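Local coordinates for protein trichothecene 15-O-acetyltransferase TRI3 (Fusarium sporotrichioides, PDB 3FOT) that transfers an acetyl group to the 15-hydroxyl of trichothecene intermediates such as 15-deacetylcalonectrin, a step in the biosynthesis of T-2 toxin, at residues S257-V260 / A261-S265; A418-L421 / H422-I426. All blocks are in the same frame, centred on the assembly; numbering follows the deposited sequence.

Contact 1. Residues S257-V260 / A261-S265; sequences SALV and ANYKS
Tyr263 lies alongside Leu259, one helical turn earlier, and its side chain can be traced outward atom by atom. Tyr263 CB sits 3.4 Å from Val260 O. CG turns to the side of the backbone N (chi1 -72°), which carries the ring back along the preceding turn. Tyr263 CD2 then passes 3.3 Å from Leu259 O, and its CE2 packs at 3.7 Å against Leu259 CG. The two side chains point the same way, with Leu259 CD1 lying by CE2, CZ and OH of the tyrosine.

Leu259 O is gripped twice: it accepts from Tyr263 N at 3.2 Å (N-H...O 150°) and from a water that in turn accepts from Asn262 ND2 at 2.8 Å. That water rests over the centre of one face of the Tyr263 ring, 3.4 Å above its plane. The water therefore bridges the Leu259 carbonyl and the Asn262 amide over the ring.

In the last turns of helix 246-264 the pattern slackens. Asn262 N reaches Ala258 O in a regular i to i+4 bond, but Val260 O receives weak bonds from both Tyr263 N and Lys264 N. The extended Lys264 chain runs back beside Val260, bringing Lys264 NZ to 3.7 Å from Val260 CG1. Outside the turn, the Tyr263 ring meets that of Tyr420, their planes nearly parallel, and meets Phe428 edge-to-face.

The chemistry implies a buried Leu259-Tyr263 pair that packs on helix 406-423 (both on Glu417, Tyr263 also on Leu421), with the polar demand of one carbonyl met by backbone and water together.

Contact 2. Residues A418-L421 / H422-I426; sequences ASYL and HAKPI
Two torsions set up the meeting of Tyr420 and Lys424: the tyrosine ring swings anti to its amide nitrogen (chi1 -172°), while the lysine chain bends at chi2 (103°) and extends from there. The bend carries Lys424 CD over one face of the Tyr420 ring, 4.2 Å from its centroid and 20° off the ring normal, which is CH-pi geometry. Its approach is offset toward the rim, and the nearest ring atom is Tyr420 CZ, 4.0 Å from Lys424 CD. Lys424 CB lies by CE2 and NZ by CE1, so the aliphatic chain crosses the ring obliquely.

The backbone brings the pair together as well. Lys424 N donates to Tyr420 O at 2.8 Å, and Lys424 CB stands 3.5 Å from the same oxygen. Two more i to i+4 bonds precede it, from His422 N to Ala418 O at 2.9 Å and from Ala423 N to Ser419 O at 3.0 Å. Lys424 is the first residue to leave helical geometry, yet its amide still completes the helical series. Beyond it the pattern cannot continue in the same way, because Pro425 has no N-H to offer Leu421 O.

Surrounding residues place this turn. Leu421, buried, packs on Ile39 of helix 36-41, and His422 ND1 is hydrogen-bonded to Glu44. The Tyr420 side chain also touches Val260 of helix 246-264.

The whole is a C-terminal helix end followed by proline, here closing helix 406-423, the helix that carries His414, a residue of the 15-deacetylcalonectrin site.

Overall arrangement
Contacts 1 and 2 lie in the last turns of helices 246-264 and 406-423, their centres about 13 Å apart and on the same side of the chain's centre. They meet through Tyr263 CD2 and Tyr420 CE2, 3.4 Å apart, and through Tyr263 OH and Leu421 CD2. Both are partly buried: each holds two buried residues (Leu259 and Tyr263; Ala418 and Leu421) and has an exposed lysine lying on a partly exposed side chain, Val260 or Tyr420. The tyrosine of contact 1 lies beside a leucine and under a water; that of contact 2 takes a lysine chain over its face. Weak N-H...O bonds to Val260 O mark contact 1, a proline without an N-H contact 2.

Contact 1. Residues S257-V260 / A261-S265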
ATOM      1  N   SER A 257       2.881 -21.774  10.781  1.00 19.35           N
ATOM      2  CA  SER A 257       4.175 -22.396  11.032  1.00 20.67           C
ATOM      3  C   SER A 257       5.303 -21.701  10.271  1.00 20.18           C
ATOM      4  O   SER A 257       6.353 -21.408  10.857  1.00 20.56           O
ATOM      5  CB  SER A 257       4.136 -23.890  10.714  1.00 21.17           C
ATOM      6  OG  SER A 257       3.351 -24.551  11.694  1.00 23.27           O
ATOM      7  N   ALA A 258       5.074 -21.412   8.985  1.00 19.48           N
ATOM      8  CA  ALA A 258       6.029 -20.640   8.169  1.00 19.31           C
ATOM      9  C   ALA A 258       6.263 -19.227   8.708  1.00 19.53           C
ATOM     10  O   ALA A 258       7.401 -18.721   8.707  1.00 19.24           O
ATOM     11  CB  ALA A 258       5.581 -20.565   6.736  1.00 19.18           C
ATOM     12  N   LEU A 259       5.184 -18.596   9.167  1.00 18.90           N
ATOM     13  CA  LEU A 259       5.264 -17.268   9.749  1.00 19.16           C
ATOM     14  C   LEU A 259       6.183 -17.238  10.952  1.00 19.59           C
ATOM     15  O   LEU A 259       7.103 -16.422  11.036  1.00 18.99           O
ATOM     16  CB  LEU A 259       3.858 -16.814  10.142  1.00 19.65           C
ATOM     17  CG  LEU A 259       3.724 -15.458  10.810  1.00 20.88           C
ATOM     18  CD1 LEU A 259       4.122 -14.368   9.801  1.00 19.47           C
ATOM     19  CD2 LEU A 259       2.290 -15.282  11.268  1.00 20.63           C
ATOM     20  N   VAL A 260       5.931 -18.137  11.892  1.00 19.63           N
ATOM     21  CA  VAL A 260       6.680 -18.163  13.132  1.00 20.99           C
ATOM     22  C   VAL A 260       8.134 -18.496  12.858  1.00 20.82           C
ATOM     23  O   VAL A 260       9.020 -17.881  13.448  1.00 21.25           O
ATOM     24  CB  VAL A 260       6.055 -19.121  14.151  1.00 21.05           C
ATOM     25  CG1 VAL A 260       6.825 -19.089  15.491  1.00 21.79           C
ATOM     26  CG2 VAL A 260       4.603 -18.711  14.391  1.00 22.20           C
ATOM     27  N   ALA A 261       8.379 -19.449  11.957  1.00 20.82           N
ATOM     28  CA  ALA A 261       9.741 -19.817  11.574  1.00 21.47           C
ATOM     29  C   ALA A 261      10.474 -18.696  10.855  1.00 21.78           C
ATOM     30  O   ALA A 261      11.685 -18.547  11.034  1.00 22.29           O
ATOM     31  CB  ALA A 261       9.769 -21.095  10.726  1.00 21.38           C
ATOM     32  N   ASN A 262       9.757 -17.935  10.028  1.00 21.29           N
ATOM     33  CA  ASN A 262      10.360 -16.773   9.368  1.00 21.52           C
ATOM     34  C   ASN A 262      10.845 -15.745  10.392  1.00 21.39           C
ATOM     35  O   ASN A 262      11.872 -15.112  10.179  1.00 21.26           O
ATOM     36  CB  ASN A 262       9.423 -16.129   8.341  1.00 21.07           C
ATOM     37  CG  ASN A 262      10.067 -14.933   7.621  1.00 22.40           C
ATOM     38  OD1 ASN A 262      11.114 -15.070   7.007  1.00 24.36           O
ATOM     39  ND2 ASN A 262       9.437 -13.763   7.709  1.00 20.80           N
ATOM     40  N   TYR A 263      10.116 -15.574  11.495  1.00 21.79           N
ATOM     41  CA  TYR A 263      10.568 -14.652  12.553  1.00 22.37           C
ATOM     42  C   TYR A 263      11.921 -15.083  13.137  1.00 22.77           C
ATOM     43  O   TYR A 263      12.738 -14.244  13.524  1.00 22.23           O
ATOM     44  CB  TYR A 263       9.529 -14.519  13.681  1.00 22.46           C
ATOM     45  CG  TYR A 263       8.273 -13.741  13.321  1.00 23.14           C
ATOM     46  CD1 TYR A 263       8.347 -12.442  12.829  1.00 21.26           C
ATOM     47  CD2 TYR A 263       7.001 -14.304  13.510  1.00 23.68           C
ATOM     48  CE1 TYR A 263       7.196 -11.724  12.507  1.00 22.80           C
ATOM     49  CE2 TYR A 263       5.840 -13.595  13.197  1.00 24.31           C
ATOM     50  CZ  TYR A 263       5.945 -12.304  12.689  1.00 24.31           C
ATOM     51  OH  TYR A 263       4.817 -11.577  12.370  1.00 25.74           O
ATOM     52  N   LYS A 264      12.152 -16.395  13.170  0.70 22.84           N
ATOM     53  CA  LYS A 264      13.301 -16.998  13.856  0.70 23.35           C
ATOM     54  C   LYS A 264      14.448 -17.394  12.920  0.70 23.57           C
ATOM     55  O   LYS A 264      15.492 -17.863  13.367  0.70 23.28           O
ATOM     56  CB  LYS A 264      12.835 -18.228  14.654  0.70 23.33           C
ATOM     57  CG  LYS A 264      11.896 -17.910  15.812  0.70 24.47           C
ATOM     58  CD  LYS A 264      11.160 -19.149  16.290  0.70 26.52           C
ATOM     59  CE  LYS A 264      10.397 -18.871  17.568  0.70 27.88           C
ATOM     60  NZ  LYS A 264       9.508 -20.019  17.923  0.70 29.62           N
ATOM     61  N   SER A 265      14.252 -17.213  11.623  1.00 24.37           N
ATOM     62  CA  SER A 265      15.202 -17.737  10.644  1.00 25.32           C
ATOM     63  C   SER A 265      16.441 -16.864  10.488  1.00 25.48           C
ATOM     64  O   SER A 265      16.423 -15.651  10.765  1.00 24.90           O
ATOM     65  CB  SER A 265      14.538 -17.942   9.281  1.00 25.47           C
ATOM     66  OG  SER A 265      14.306 -16.710   8.627  1.00 28.20           O
TER
HETATM   67  O   HOH W   1       7.386 -13.770   9.621  1.00 25.17           O

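Contact 2. Residues A418-L421 / H422-I426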
ATOM      1  N   ALA A 418      -1.680 -10.815  14.069  1.00 12.79           N
ATOM      2  CA  ALA A 418      -1.913  -9.630  14.899  1.00 12.58           C
ATOM      3  C   ALA A 418      -1.738  -9.942  16.386  1.00 13.23           C
ATOM      4  O   ALA A 418      -1.065  -9.205  17.136  1.00 12.73           O
ATOM      5  CB  ALA A 418      -3.310  -9.073  14.625  1.00 13.31           C
ATOM      6  N   SER A 419      -2.304 -11.072  16.800  1.00 13.91           N
ATOM      7  CA  SER A 419      -2.173 -11.536  18.179  1.00 14.46           C
ATOM      8  C   SER A 419      -0.730 -11.871  18.532  1.00 14.11           C
ATOM      9  O   SER A 419      -0.251 -11.518  19.634  1.00 14.26           O
ATOM     10  CB  SER A 419      -3.054 -12.760  18.372  1.00 15.45           C
ATOM     11  OG  SER A 419      -4.375 -12.338  18.630  1.00 20.25           O
ATOM     12  N   TYR A 420      -0.026 -12.513  17.595  1.00 14.26           N
ATOM     13  CA  TYR A 420       1.411 -12.826  17.764  1.00 14.62           C
ATOM     14  C   TYR A 420       2.226 -11.540  17.941  1.00 14.67           C
ATOM     15  O   TYR A 420       3.079 -11.430  18.843  1.00 14.33           O
ATOM     16  CB  TYR A 420       1.949 -13.633  16.571  1.00 15.45           C
ATOM     17  CG  TYR A 420       3.357 -14.151  16.773  1.00 15.77           C
ATOM     18  CD1 TYR A 420       3.580 -15.436  17.267  1.00 17.78           C
ATOM     19  CD2 TYR A 420       4.463 -13.356  16.481  1.00 18.18           C
ATOM     20  CE1 TYR A 420       4.874 -15.914  17.465  1.00 18.82           C
ATOM     21  CE2 TYR A 420       5.761 -13.814  16.682  1.00 19.34           C
ATOM     22  CZ  TYR A 420       5.957 -15.102  17.164  1.00 18.97           C
ATOM     23  OH  TYR A 420       7.241 -15.544  17.353  1.00 19.36           O
ATOM     24  N   LEU A 421       1.957 -10.550  17.094  1.00 14.07           N
ATOM     25  CA  LEU A 421       2.712  -9.299  17.152  1.00 14.36           C
ATOM     26  C   LEU A 421       2.416  -8.461  18.387  1.00 14.94           C
ATOM     27  O   LEU A 421       3.280  -7.708  18.850  1.00 15.29           O
ATOM     28  CB  LEU A 421       2.487  -8.467  15.894  1.00 14.95           C
ATOM     29  CG  LEU A 421       3.112  -9.099  14.653  1.00 14.54           C
ATOM     30  CD1 LEU A 421       2.501  -8.413  13.425  1.00 15.13           C
ATOM     31  CD2 LEU A 421       4.634  -8.998  14.671  1.00 13.74           C
ATOM     32  N   HIS A 422       1.202  -8.585  18.904  1.00 14.35           N
ATOM     33  CA  HIS A 422       0.851  -7.942  20.158  1.00 15.54           C
ATOM     34  C   HIS A 422       1.651  -8.592  21.288  1.00 16.30           C
ATOM     35  O   HIS A 422       2.196  -7.896  22.164  1.00 15.90           O
ATOM     36  CB  HIS A 422      -0.655  -8.038  20.443  1.00 15.76           C
ATOM     37  CG  HIS A 422      -1.042  -7.443  21.762  1.00 16.37           C
ATOM     38  ND1 HIS A 422      -0.778  -6.129  22.090  1.00 18.75           N
ATOM     39  CD2 HIS A 422      -1.621  -7.994  22.854  1.00 19.92           C
ATOM     40  CE1 HIS A 422      -1.198  -5.890  23.321  1.00 19.56           C
ATOM     41  NE2 HIS A 422      -1.714  -7.007  23.807  1.00 19.41           N
ATOM     42  N   ALA A 423       1.732  -9.921  21.258  1.00 16.69           N
ATOM     43  CA  ALA A 423       2.423 -10.663  22.321  1.00 17.40           C
ATOM     44  C   ALA A 423       3.937 -10.531  22.221  1.00 17.79           C
ATOM     45  O   ALA A 423       4.646 -10.621  23.229  1.00 17.35           O
ATOM     46  CB  ALA A 423       2.006 -12.113  22.316  1.00 17.67           C
ATOM     47  N   LYS A 424       4.430 -10.344  21.001  1.00 17.91           N
ATOM     48  CA  LYS A 424       5.869 -10.214  20.750  1.00 19.46           C
ATOM     49  C   LYS A 424       6.215  -8.927  20.018  1.00 20.36           C
ATOM     50  O   LYS A 424       6.263  -8.917  18.792  1.00 19.88           O
ATOM     51  CB  LYS A 424       6.397 -11.409  19.945  1.00 19.86           C
ATOM     52  CG  LYS A 424       6.949 -12.522  20.797  1.00 23.75           C
ATOM     53  CD  LYS A 424       5.965 -13.644  20.878  1.00 28.27           C
ATOM     54  CE  LYS A 424       6.590 -14.859  21.534  1.00 29.52           C
ATOM     55  NZ  LYS A 424       5.658 -16.001  21.414  1.00 31.85           N
ATOM     56  N   PRO A 425       6.455  -7.835  20.771  1.00 21.66           N
ATOM     57  CA  PRO A 425       6.784  -6.544  20.157  1.00 22.37           C
ATOM     58  C   PRO A 425       8.168  -6.477  19.481  1.00 22.95           C
ATOM     59  O   PRO A 425       8.432  -5.546  18.706  1.00 24.13           O
ATOM     60  CB  PRO A 425       6.695  -5.565  21.339  1.00 22.63           C
ATOM     61  CG  PRO A 425       6.989  -6.378  22.535  1.00 22.91           C
ATOM     62  CD  PRO A 425       6.404  -7.745  22.245  1.00 21.71           C
ATOM     63  N   ILE A 426       9.046  -7.433  19.775  1.00 22.42           N
ATOM     64  CA  ILE A 426      10.364  -7.509  19.123  1.00 21.49           C
ATOM     65  C   ILE A 426      10.478  -8.914  18.540  1.00 20.70           C
ATOM     66  O   ILE A 426      11.180  -9.757  19.100  1.00 20.27           O
ATOM     67  CB  ILE A 426      11.505  -7.199  20.133  1.00 22.24           C
ATOM     68  CG1 ILE A 426      11.272  -5.829  20.799  1.00 22.48           C
ATOM     69  CG2 ILE A 426      12.880  -7.230  19.459  1.00 21.89           C
ATOM     70  CD1 ILE A 426      12.149  -5.563  22.000  1.00 21.59           C
TER